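Interferon-inducible protein AIM2 (Mus musculus, PDB 4JBM) senses cytosolic double-stranded DNA through its HIN domain, the part present in this chain, and assembles the AIM2 inflammasome, which leads to pyroptosis. Local coordinates at residues T35-V40 and K92-T97; H65-E70 and C108-N113. All coordinates share one frame; numbering follows the deposited sequence.

How the contacts relate
From the N terminus, the chain passes through strand 37-42 of the first OB fold, then the turn at 65-70 of the same fold, then helix 88-95, and finally enters the second OB fold at strand 111-123. Contact 1 (35-40 with 92-97) closes a loop of 51 residues by laying the linker helix on the first fold; contact 2 (65-70 with 108-113) closes one of 37 by joining the two folds directly. The segments interleave, so the two loops cross. Their centres are about 12 Å apart, and they meet where Phe39 and Met69 pair on the neighbouring parallel strands 37-42 and 69-71, and where Phe39 packs on Asn113.

Contact 1: T35-V40 and K92-T97. With nucleotides of chain D; nucleotides of chain C.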
ATOM      1  N   THR A  35      12.618 -12.313  -9.255  1.00 66.54           N
ATOM      2  CA  THR A  35      11.457 -13.077  -9.707  1.00 69.40           C
ATOM      3  C   THR A  35      10.143 -12.380  -9.437  1.00 66.91           C
ATOM      4  O   THR A  35       9.219 -12.462 -10.240  1.00 73.67           O
ATOM      5  CB  THR A  35      11.385 -14.463  -9.037  1.00 68.35           C
ATOM      6  OG1 THR A  35      12.601 -14.719  -8.323  1.00 82.93           O
ATOM      7  CG2 THR A  35      11.145 -15.547 -10.076  1.00 79.00           C
ATOM      8  N   ASP A  36      10.062 -11.683  -8.310  1.00 71.32           N
ATOM      9  CA  ASP A  36       8.816 -11.043  -7.909  1.00 75.19           C
ATOM     10  C   ASP A  36       9.054  -9.856  -6.983  1.00 56.53           C
ATOM     11  O   ASP A  36      10.188  -9.549  -6.607  1.00 65.40           O
ATOM     12  CB  ASP A  36       7.876 -12.058  -7.239  1.00 81.68           C
ATOM     13  CG  ASP A  36       6.406 -11.727  -7.449  1.00 85.84           C
ATOM     14  OD1 ASP A  36       6.086 -10.539  -7.644  1.00 83.93           O
ATOM     15  OD2 ASP A  36       5.573 -12.657  -7.428  1.00 91.39           O
ATOM     16  N   PHE A  37       7.966  -9.193  -6.620  1.00 61.15           N
ATOM     17  CA  PHE A  37       8.030  -8.084  -5.683  1.00 61.05           C
ATOM     18  C   PHE A  37       7.113  -8.396  -4.496  1.00 62.24           C
ATOM     19  O   PHE A  37       6.202  -9.222  -4.586  1.00 59.44           O
ATOM     20  CB  PHE A  37       7.537  -6.798  -6.342  1.00 55.67           C
ATOM     21  CG  PHE A  37       6.077  -6.835  -6.696  1.00 61.53           C
ATOM     22  CD1 PHE A  37       5.656  -7.384  -7.900  1.00 54.08           C
ATOM     23  CD2 PHE A  37       5.119  -6.356  -5.809  1.00 57.68           C
ATOM     24  CE1 PHE A  37       4.308  -7.443  -8.221  1.00 65.07           C
ATOM     25  CE2 PHE A  37       3.768  -6.414  -6.120  1.00 56.83           C
ATOM     26  CZ  PHE A  37       3.360  -6.954  -7.325  1.00 65.42           C
ATOM     27  N   PHE A  38       7.351  -7.722  -3.383  1.00 65.44           N
ATOM     28  CA  PHE A  38       6.390  -7.727  -2.291  1.00 62.65           C
ATOM     29  C   PHE A  38       6.487  -6.409  -1.546  1.00 62.63           C
ATOM     30  O   PHE A  38       7.482  -5.684  -1.668  1.00 70.75           O
ATOM     31  CB  PHE A  38       6.584  -8.934  -1.362  1.00 57.98           C
ATOM     32  CG  PHE A  38       7.999  -9.143  -0.920  1.00 71.38           C
ATOM     33  CD1 PHE A  38       8.479  -8.533   0.228  1.00 73.50           C
ATOM     34  CD2 PHE A  38       8.855  -9.943  -1.660  1.00 61.09           C
ATOM     35  CE1 PHE A  38       9.784  -8.731   0.638  1.00 80.85           C
ATOM     36  CE2 PHE A  38      10.161 -10.141  -1.259  1.00 70.24           C
ATOM     37  CZ  PHE A  38      10.627  -9.530  -0.111  1.00 74.78           C
ATOM     38  N   PHE A  39       5.440  -6.093  -0.794  1.00 68.52           N
ATOM     39  CA  PHE A  39       5.410  -4.879   0.006  1.00 59.80           C
ATOM     40  C   PHE A  39       5.949  -5.210   1.378  1.00 72.37           C
ATOM     41  O   PHE A  39       5.802  -6.338   1.856  1.00 62.85           O
ATOM     42  CB  PHE A  39       3.980  -4.334   0.071  1.00 61.25           C
ATOM     43  CG  PHE A  39       3.301  -4.320  -1.266  1.00 70.15           C
ATOM     44  CD1 PHE A  39       3.699  -3.420  -2.249  1.00 75.02           C
ATOM     45  CD2 PHE A  39       2.295  -5.233  -1.559  1.00 67.22           C
ATOM     46  CE1 PHE A  39       3.092  -3.416  -3.502  1.00 65.53           C
ATOM     47  CE2 PHE A  39       1.678  -5.238  -2.808  1.00 78.20           C
ATOM     48  CZ  PHE A  39       2.079  -4.326  -3.780  1.00 71.86           C
ATOM     49  N   VAL A  40       6.646  -4.256   1.980  1.00 82.05           N
ATOM     50  CA  VAL A  40       7.177  -4.448   3.314  1.00 83.89           C
ATOM     51  C   VAL A  40       6.679  -3.346   4.246  1.00 77.98           C
ATOM     52  O   VAL A  40       6.710  -2.155   3.911  1.00 67.81           O
ATOM     53  CB  VAL A  40       8.731  -4.579   3.326  1.00 79.67           C
ATOM     54  CG1 VAL A  40       9.186  -5.616   2.312  1.00 89.13           C
ATOM     55  CG2 VAL A  40       9.388  -3.253   3.011  1.00 84.83           C
ATOM     56  N   LYS A  92       7.321  -2.913 -13.119  1.00 48.23           N
ATOM     57  CA  LYS A  92       6.058  -2.397 -13.632  1.00 45.75           C
ATOM     58  C   LYS A  92       4.869  -2.960 -12.855  1.00 56.38           C
ATOM     59  O   LYS A  92       3.937  -2.226 -12.533  1.00 55.99           O
ATOM     60  CB  LYS A  92       5.894  -2.693 -15.135  1.00 58.79           C
ATOM     61  CG  LYS A  92       6.310  -1.581 -16.074  1.00 57.86           C
ATOM     62  CD  LYS A  92       6.092  -1.996 -17.530  1.00 52.01           C
ATOM     63  CE  LYS A  92       4.660  -1.805 -18.037  1.00 38.01           C
ATOM     64  NZ  LYS A  92       4.282  -0.353 -18.198  1.00 43.59           N
ATOM     65  N   ARG A  93       4.880  -4.257 -12.557  1.00 49.34           N
ATOM     66  CA  ARG A  93       3.743  -4.821 -11.822  1.00 53.80           C
ATOM     67  C   ARG A  93       3.750  -4.391 -10.358  1.00 53.54           C
ATOM     68  O   ARG A  93       2.695  -4.164  -9.772  1.00 61.71           O
ATOM     69  CB  ARG A  93       3.675  -6.349 -11.967  1.00 49.89           C
ATOM     70  CG  ARG A  93       2.901  -6.753 -13.238  1.00 72.29           C
ATOM     71  CD  ARG A  93       2.693  -8.251 -13.451  1.00 71.60           C
ATOM     72  NE  ARG A  93       3.924  -8.996 -13.681  1.00 76.69           N
ATOM     73  CZ  ARG A  93       4.554  -9.702 -12.748  1.00 85.97           C
ATOM     74  NH1 ARG A  93       4.048  -9.789 -11.527  1.00 79.41           N
ATOM     75  NH2 ARG A  93       5.673 -10.350 -13.048  1.00 85.98           N
ATOM     76  N   ALA A  94       4.947  -4.236  -9.798  1.00 60.88           N
ATOM     77  CA  ALA A  94       5.104  -3.841  -8.406  1.00 62.47           C
ATOM     78  C   ALA A  94       4.504  -2.480  -8.182  1.00 56.12           C
ATOM     79  O   ALA A  94       3.960  -2.190  -7.102  1.00 48.29           O
ATOM     80  CB  ALA A  94       6.564  -3.820  -8.022  1.00 53.74           C
ATOM     81  N   ARG A  95       4.628  -1.638  -9.204  1.00 46.79           N
ATOM     82  CA  ARG A  95       4.179  -0.257  -9.099  1.00 48.46           C
ATOM     83  C   ARG A  95       2.755  -0.012  -9.576  1.00 47.87           C
ATOM     84  O   ARG A  95       2.178   1.036  -9.288  1.00 49.20           O
ATOM     85  CB  ARG A  95       5.135   0.666  -9.865  1.00 56.90           C
ATOM     86  CG  ARG A  95       6.570   0.690  -9.336  1.00 55.00           C
ATOM     87  CD  ARG A  95       6.651   1.335  -7.957  1.00 76.26           C
ATOM     88  NE  ARG A  95       6.300   2.761  -7.963  1.00 87.00           N
ATOM     89  CZ  ARG A  95       7.161   3.749  -8.210  1.00 86.99           C
ATOM     90  NH1 ARG A  95       8.432   3.479  -8.488  1.00 85.66           N
ATOM     91  NH2 ARG A  95       6.758   5.011  -8.181  1.00 90.44           N
ATOM     92  N   GLU A  96       2.169  -0.964 -10.298  1.00 37.10           N
ATOM     93  CA  GLU A  96       0.884  -0.667 -10.924  1.00 39.29           C
ATOM     94  C   GLU A  96      -0.297  -0.914  -9.977  1.00 54.70           C
ATOM     95  O   GLU A  96      -0.215  -1.709  -9.036  1.00 51.57           O
ATOM     96  CB  GLU A  96       0.729  -1.429 -12.245  1.00 57.31           C
ATOM     97  CG  GLU A  96       0.446  -2.915 -12.110  1.00 73.34           C
ATOM     98  CD  GLU A  96       0.452  -3.610 -13.456  1.00 83.42           C
ATOM     99  OE1 GLU A  96       0.810  -2.951 -14.456  1.00 87.60           O
ATOM    100  OE2 GLU A  96       0.112  -4.812 -13.517  1.00 99.25           O
ATOM    101  N   THR A  97      -1.366  -0.160 -10.201  1.00 52.28           N
ATOM    102  CA  THR A  97      -2.602  -0.271  -9.443  1.00 51.59           C
ATOM    103  C   THR A  97      -3.419  -1.449  -9.969  1.00 55.12           C
ATOM    104  O   THR A  97      -3.799  -1.469 -11.140  1.00 55.25           O
ATOM    105  CB  THR A  97      -3.438   1.000  -9.590  1.00 43.76           C
ATOM    106  OG1 THR A  97      -2.705   2.122  -9.066  1.00 43.26           O
ATOM    107  CG2 THR A  97      -4.782   0.847  -8.866  1.00 50.27           C
TER
ATOM    108  P    DG D   2      -1.442   3.148 -12.253  1.00 46.62           P
ATOM    109  OP1  DG D   2      -2.422   3.674 -11.273  1.00 51.70           O
ATOM    110  OP2  DG D   2      -1.162   1.691 -12.359  1.00 38.94           O
ATOM    111  O5'  DG D   2      -1.924   3.630 -13.695  1.00 45.53           O
ATOM    112  C5'  DG D   2      -2.189   5.003 -13.899  1.00 47.39           C
ATOM    113  C4'  DG D   2      -2.802   5.206 -15.268  1.00 46.15           C
ATOM    114  O4'  DG D   2      -1.766   5.098 -16.268  1.00 45.50           O
ATOM    115  C3'  DG D   2      -3.880   4.212 -15.667  1.00 45.24           C
ATOM    116  O3'  DG D   2      -4.867   4.951 -16.376  1.00 40.85           O
ATOM    117  C2'  DG D   2      -3.142   3.170 -16.509  1.00 48.71           C
ATOM    118  C1'  DG D   2      -2.055   4.027 -17.151  1.00 41.55           C
ATOM    119  N9   DG D   2      -0.773   3.369 -17.418  1.00 45.09           N
ATOM    120  C8   DG D   2       0.011   2.632 -16.565  1.00 46.21           C
ATOM    121  N7   DG D   2       1.114   2.192 -17.116  1.00 39.93           N
ATOM    122  C5   DG D   2       1.057   2.680 -18.430  1.00 40.04           C
ATOM    123  C6   DG D   2       1.961   2.525 -19.524  1.00 39.47           C
ATOM    124  O6   DG D   2       3.031   1.915 -19.539  1.00 42.96           O
ATOM    125  N1   DG D   2       1.529   3.173 -20.683  1.00 33.46           N
ATOM    126  C2   DG D   2       0.342   3.850 -20.759  1.00 47.08           C
ATOM    127  N2   DG D   2       0.108   4.382 -21.953  1.00 33.54           N
ATOM    128  N3   DG D   2      -0.522   4.011 -19.758  1.00 38.37           N
ATOM    129  C4   DG D   2      -0.101   3.395 -18.624  1.00 41.73           C
TER
ATOM    130  P    DG C   8       5.837 -11.383 -16.793  1.00 68.65           P
ATOM    131  OP1  DG C   8       7.052 -12.194 -16.534  1.00 74.25           O
ATOM    132  OP2  DG C   8       5.380 -10.361 -15.820  1.00 66.76           O
ATOM    133  O5'  DG C   8       5.991 -10.669 -18.214  1.00 56.36           O
ATOM    134  C5'  DG C   8       6.206 -11.519 -19.360  1.00 46.56           C
ATOM    135  C4'  DG C   8       6.205 -10.656 -20.601  1.00 50.17           C
ATOM    136  O4'  DG C   8       4.866 -10.251 -20.967  1.00 56.09           O
ATOM    137  C3'  DG C   8       7.033  -9.384 -20.432  1.00 55.92           C
ATOM    138  O3'  DG C   8       7.920  -9.264 -21.516  1.00 71.49           O
ATOM    139  C2'  DG C   8       6.009  -8.256 -20.388  1.00 58.33           C
ATOM    140  C1'  DG C   8       4.858  -8.855 -21.188  1.00 58.17           C
ATOM    141  N9   DG C   8       3.566  -8.348 -20.760  1.00 52.04           N
ATOM    142  C8   DG C   8       3.078  -8.233 -19.479  1.00 51.54           C
ATOM    143  N7   DG C   8       1.878  -7.721 -19.406  1.00 47.95           N
ATOM    144  C5   DG C   8       1.549  -7.465 -20.729  1.00 45.81           C
ATOM    145  C6   DG C   8       0.372  -6.912 -21.265  1.00 46.68           C
ATOM    146  O6   DG C   8      -0.659  -6.542 -20.668  1.00 45.24           O
ATOM    147  N1   DG C   8       0.466  -6.830 -22.651  1.00 48.59           N
ATOM    148  C2   DG C   8       1.543  -7.242 -23.404  1.00 53.69           C
ATOM    149  N2   DG C   8       1.422  -7.087 -24.728  1.00 49.25           N
ATOM    150  N3   DG C   8       2.659  -7.759 -22.906  1.00 50.80           N
ATOM    151  C4   DG C   8       2.583  -7.843 -21.568  1.00 49.53           C
TER
ATOM    152  O5'  DG D   1       4.427   4.973 -10.889  1.00 55.09           O
ATOM    153  C5'  DG D   1       3.538   3.886 -11.104  1.00 59.36           C
ATOM    154  C4'  DG D   1       2.226   4.387 -11.665  1.00 48.18           C
ATOM    155  O4'  DG D   1       2.461   5.037 -12.938  1.00 51.55           O
ATOM    156  C3'  DG D   1       1.174   3.333 -11.952  1.00 41.30           C
ATOM    157  O3'  DG D   1      -0.080   3.973 -12.005  1.00 38.77           O
ATOM    158  C2'  DG D   1       1.618   2.868 -13.334  1.00 31.90           C
ATOM    159  C1'  DG D   1       1.981   4.199 -13.991  1.00 39.07           C
ATOM    160  N9   DG D   1       3.012   4.079 -15.037  1.00 37.08           N
ATOM    161  C8   DG D   1       4.190   3.372 -14.992  1.00 33.98           C
ATOM    162  N7   DG D   1       4.913   3.455 -16.084  1.00 40.35           N
ATOM    163  C5   DG D   1       4.155   4.253 -16.923  1.00 32.68           C
ATOM    164  C6   DG D   1       4.401   4.695 -18.246  1.00 36.30           C
ATOM    165  O6   DG D   1       5.382   4.461 -18.940  1.00 42.04           O
ATOM    166  N1   DG D   1       3.376   5.489 -18.759  1.00 30.17           N
ATOM    167  C2   DG D   1       2.256   5.819 -18.035  1.00 44.56           C
ATOM    168  N2   DG D   1       1.365   6.596 -18.657  1.00 41.59           N
ATOM    169  N3   DG D   1       2.015   5.411 -16.794  1.00 32.90           N
ATOM    170  C4   DG D   1       2.994   4.642 -16.294  1.00 36.03           C
TER
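Phe37 and Ala94 form an apolar, face-on contact at the protein surface, joining the start of strand 37-42 in the first OB fold of this HIN domain to the last turn of the linker helix 88-95. The evidence is a CH-pi geometry: Ala94 CA stands 3.4 Å from the centroid of the Phe37 ring and only 3° off its normal. Ala94 CB lies over the same face, 3.3 Å from Phe37 CG. A chi1 of 66°, with Phe37 CG between the backbone N and the carbonyl carbon, swings the ring over the helix, and chi2 turns its flat side to Ala94. Phe39 adds a lesser touch, its ring edge turned to Ala94 O.

Beside Ala94, Arg93 brushes the Phe37 ring with CB, 4.0 Å from Phe37 CE1, while its chain bends at chi3 and carries the guanidinium to the DNA. There OP2 of DG8 of chain C, near the guanidinium plane, accepts two bent bonds, from Arg93 NE (2.9 Å) and Arg93 NH2 (2.8 Å). Beyond the helix end, Thr97 grips the other strand: its backbone N gives a nearly straight bond (176°) to OP2 of DG2 of chain D, and Thr97 OG1 reaches OP1 of that phosphate. Such phosphate contacts fit the electrostatic DNA binding of HIN-200 domains.

Ala94 also packs on Leu9 of strand 4-16, whereas Phe38 packs on Val31 of strand 25-32, and Phe39 touches Ile111 and Asn113 of strand 111-123.

Contact 2: H65-E70 and C108-N113; sequences HSNFME and CGTIVN
His65 NE2 donates a straight 2.8 Å bond (174°) to Glu70 OE1, spanning the turn whose middle residues, Asn67 and Phe68, press against Thr110 and Ile111. The acceptor lies in the imidazole plane, 1° out of it, and the N-H comes in almost in line with the C-O bond of the carboxylate, an alignment that favours this rotation of the ring. The turn is that of a beta hairpin between the short strands 63-64 and 69-71 of the first OB fold; Thr110 precedes and Ile111 begins strand 111-123 of the second. Contact 2 is therefore a direct interface between the tandem OB folds of the HIN domain.

Asn67 covers most of the shared surface on its side. Its CB is 3.6 Å from Thr110 CA, and CG follows the same backbone at 3.4 Å from that atom. With chi1 at -168°, CG lies anti to the backbone N, which sends the amide across the Thr110-Ile111 peptide. The amide is probably modelled turned over; the atom modelled as ND2 lies 2.8 Å from Ile111 N, and with the group turned back this may be a hydrogen bond. The carbonyl O of Gly109, a residue whose positive phi suits a glycine, lies 3.8 Å from Asn67 CB.

Thr110 OG1 is occupied by Pro107 O, and the backbones of Gly109 and Thr110 pair with Val165 of strand 163-168. The Phe68 ring has an edge-to-face partner in Phe162, which also packs on Ile111, so all three meet between the folds. Within this group Phe68 CD1 meets Ile111 CG1 at 3.8 Å.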
ATOM      1  N   HIS A  65       3.908 -13.093   6.533  1.00 95.09           N
ATOM      2  CA  HIS A  65       2.546 -13.492   6.749  1.00 87.08           C
ATOM      3  C   HIS A  65       1.982 -14.032   5.457  1.00 97.49           C
ATOM      4  O   HIS A  65       2.708 -14.429   4.583  1.00 93.99           O
ATOM      5  CB  HIS A  65       1.730 -12.311   7.244  1.00 86.69           C
ATOM      6  CG  HIS A  65       2.274 -11.660   8.481  1.00 93.54           C
ATOM      7  ND1 HIS A  65       2.318 -12.294   9.699  1.00 90.06           N
ATOM      8  CD2 HIS A  65       2.758 -10.416   8.691  1.00 98.33           C
ATOM      9  CE1 HIS A  65       2.822 -11.475  10.602  1.00 81.58           C
ATOM     10  NE2 HIS A  65       3.091 -10.328  10.018  1.00 93.04           N
ATOM     11  N   SER A  66       0.673 -14.089   5.349  1.00116.60           N
ATOM     12  CA  SER A  66       0.043 -14.485   4.096  1.00121.20           C
ATOM     13  C   SER A  66       0.300 -13.544   2.892  1.00115.01           C
ATOM     14  O   SER A  66       0.502 -14.029   1.794  1.00116.38           O
ATOM     15  CB  SER A  66      -1.459 -14.682   4.304  1.00126.65           C
ATOM     16  OG  SER A  66      -1.749 -15.964   4.806  1.00124.35           O
ATOM     17  N   ASN A  67       0.276 -12.224   3.079  1.00107.70           N
ATOM     18  CA  ASN A  67       0.504 -11.291   1.971  1.00114.34           C
ATOM     19  C   ASN A  67       1.759 -10.402   1.938  1.00112.84           C
ATOM     20  O   ASN A  67       2.276 -10.116   0.853  1.00113.07           O
ATOM     21  CB  ASN A  67      -0.725 -10.424   1.704  1.00118.03           C
ATOM     22  CG  ASN A  67      -0.611  -9.658   0.392  1.00112.08           C
ATOM     23  OD1 ASN A  67      -1.019 -10.143  -0.663  1.00104.72           O
ATOM     24  ND2 ASN A  67      -0.020  -8.471   0.449  1.00105.14           N
ATOM     25  N   PHE A  68       2.247  -9.950   3.090  1.00108.25           N
ATOM     26  CA  PHE A  68       3.377  -9.014   3.073  1.00 96.98           C
ATOM     27  C   PHE A  68       4.548  -9.465   3.934  1.00 93.16           C
ATOM     28  O   PHE A  68       4.581 -10.597   4.412  1.00 89.80           O
ATOM     29  CB  PHE A  68       2.930  -7.593   3.470  1.00 87.32           C
ATOM     30  CG  PHE A  68       2.529  -7.442   4.924  1.00 86.68           C
ATOM     31  CD1 PHE A  68       1.339  -7.989   5.401  1.00 88.38           C
ATOM     32  CD2 PHE A  68       3.336  -6.732   5.809  1.00 82.29           C
ATOM     33  CE1 PHE A  68       0.966  -7.840   6.742  1.00 88.71           C
ATOM     34  CE2 PHE A  68       2.974  -6.575   7.148  1.00 77.11           C
ATOM     35  CZ  PHE A  68       1.786  -7.130   7.616  1.00 78.43           C
ATOM     36  N   MET A  69       5.513  -8.572   4.116  1.00 93.69           N
ATOM     37  CA  MET A  69       6.663  -8.876   4.952  1.00 92.60           C
ATOM     38  C   MET A  69       6.802  -7.793   6.007  1.00 84.90           C
ATOM     39  O   MET A  69       6.784  -6.601   5.699  1.00 76.42           O
ATOM     40  CB  MET A  69       7.944  -8.952   4.125  1.00 87.01           C
ATOM     41  CG  MET A  69       9.156  -9.302   4.966  1.00 92.43           C
ATOM     42  SD  MET A  69      10.665  -9.517   4.007  1.00 95.88           S
ATOM     43  CE  MET A  69      11.452  -7.965   4.397  1.00 44.75           C
ATOM     44  N   GLU A  70       6.952  -8.225   7.255  1.00 84.52           N
ATOM     45  CA  GLU A  70       7.075  -7.311   8.378  1.00 73.22           C
ATOM     46  C   GLU A  70       8.515  -7.226   8.852  1.00 70.94           C
ATOM     47  O   GLU A  70       9.150  -8.249   9.129  1.00 75.93           O
ATOM     48  CB  GLU A  70       6.160  -7.766   9.522  1.00 75.45           C
ATOM     49  CG  GLU A  70       6.010  -6.753  10.639  1.00 79.34           C
ATOM     50  CD  GLU A  70       4.884  -7.094  11.598  1.00 82.08           C
ATOM     51  OE1 GLU A  70       4.233  -8.149  11.427  1.00 73.28           O
ATOM     52  OE2 GLU A  70       4.661  -6.302  12.533  1.00 85.66           O
ATOM     53  N   CYS A 108      -8.425 -12.108   2.195  1.00 83.88           N
ATOM     54  CA  CYS A 108      -8.497 -10.985   3.123  1.00 92.86           C
ATOM     55  C   CYS A 108      -7.096 -10.779   3.689  1.00 84.77           C
ATOM     56  O   CYS A 108      -6.319 -11.728   3.802  1.00 82.44           O
ATOM     57  CB  CYS A 108      -9.499 -11.251   4.257  1.00105.96           C
ATOM     58  SG  CYS A 108     -11.210 -11.472   3.728  1.00131.69           S
ATOM     59  N   GLY A 109      -6.767  -9.549   4.052  1.00 89.92           N
ATOM     60  CA  GLY A 109      -5.413  -9.272   4.483  1.00 88.34           C
ATOM     61  C   GLY A 109      -4.442  -8.986   3.341  1.00 75.13           C
ATOM     62  O   GLY A 109      -3.354  -8.478   3.603  1.00 74.88           O
ATOM     63  N   THR A 110      -4.800  -9.319   2.094  1.00 75.42           N
ATOM     64  CA  THR A 110      -3.922  -8.979   0.953  1.00 80.98           C
ATOM     65  C   THR A 110      -3.695  -7.484   0.916  1.00 66.34           C
ATOM     66  O   THR A 110      -4.645  -6.697   0.932  1.00 64.77           O
ATOM     67  CB  THR A 110      -4.500  -9.336  -0.439  1.00 83.53           C
ATOM     68  OG1 THR A 110      -5.851  -8.889  -0.531  1.00 88.77           O
ATOM     69  CG2 THR A 110      -4.406 -10.816  -0.724  1.00 81.29           C
ATOM     70  N   ILE A 111      -2.432  -7.101   0.860  1.00 57.89           N
ATOM     71  CA  ILE A 111      -2.110  -5.687   0.852  1.00 77.80           C
ATOM     72  C   ILE A 111      -2.398  -5.093  -0.526  1.00 75.61           C
ATOM     73  O   ILE A 111      -2.087  -5.689  -1.558  1.00 77.36           O
ATOM     74  CB  ILE A 111      -0.669  -5.441   1.299  1.00 76.89           C
ATOM     75  CG1 ILE A 111      -0.507  -5.962   2.731  1.00 89.13           C
ATOM     76  CG2 ILE A 111      -0.312  -3.976   1.193  1.00 69.36           C
ATOM     77  CD1 ILE A 111      -1.645  -5.525   3.668  1.00 80.82           C
ATOM     78  N   VAL A 112      -3.039  -3.929  -0.517  1.00 65.79           N
ATOM     79  CA  VAL A 112      -3.378  -3.223  -1.733  1.00 63.00           C
ATOM     80  C   VAL A 112      -2.904  -1.784  -1.614  1.00 67.01           C
ATOM     81  O   VAL A 112      -3.198  -1.105  -0.624  1.00 52.93           O
ATOM     82  CB  VAL A 112      -4.897  -3.251  -1.991  1.00 73.10           C
ATOM     83  CG1 VAL A 112      -5.258  -2.368  -3.190  1.00 72.41           C
ATOM     84  CG2 VAL A 112      -5.350  -4.674  -2.235  1.00 67.95           C
ATOM     85  N   ASN A 113      -2.123  -1.351  -2.602  1.00 56.12           N
ATOM     86  CA  ASN A 113      -1.784   0.053  -2.782  1.00 59.56           C
ATOM     87  C   ASN A 113      -2.254   0.429  -4.185  1.00 59.57           C
ATOM     88  O   ASN A 113      -2.411  -0.452  -5.031  1.00 53.84           O
ATOM     89  CB  ASN A 113      -0.276   0.279  -2.679  1.00 65.96           C
ATOM     90  CG  ASN A 113       0.330  -0.320  -1.425  1.00 78.29           C
ATOM     91  OD1 ASN A 113       0.522   0.363  -0.424  1.00 69.59           O
ATOM     92  ND2 ASN A 113       0.670  -1.600  -1.490  1.00 82.75           N
TER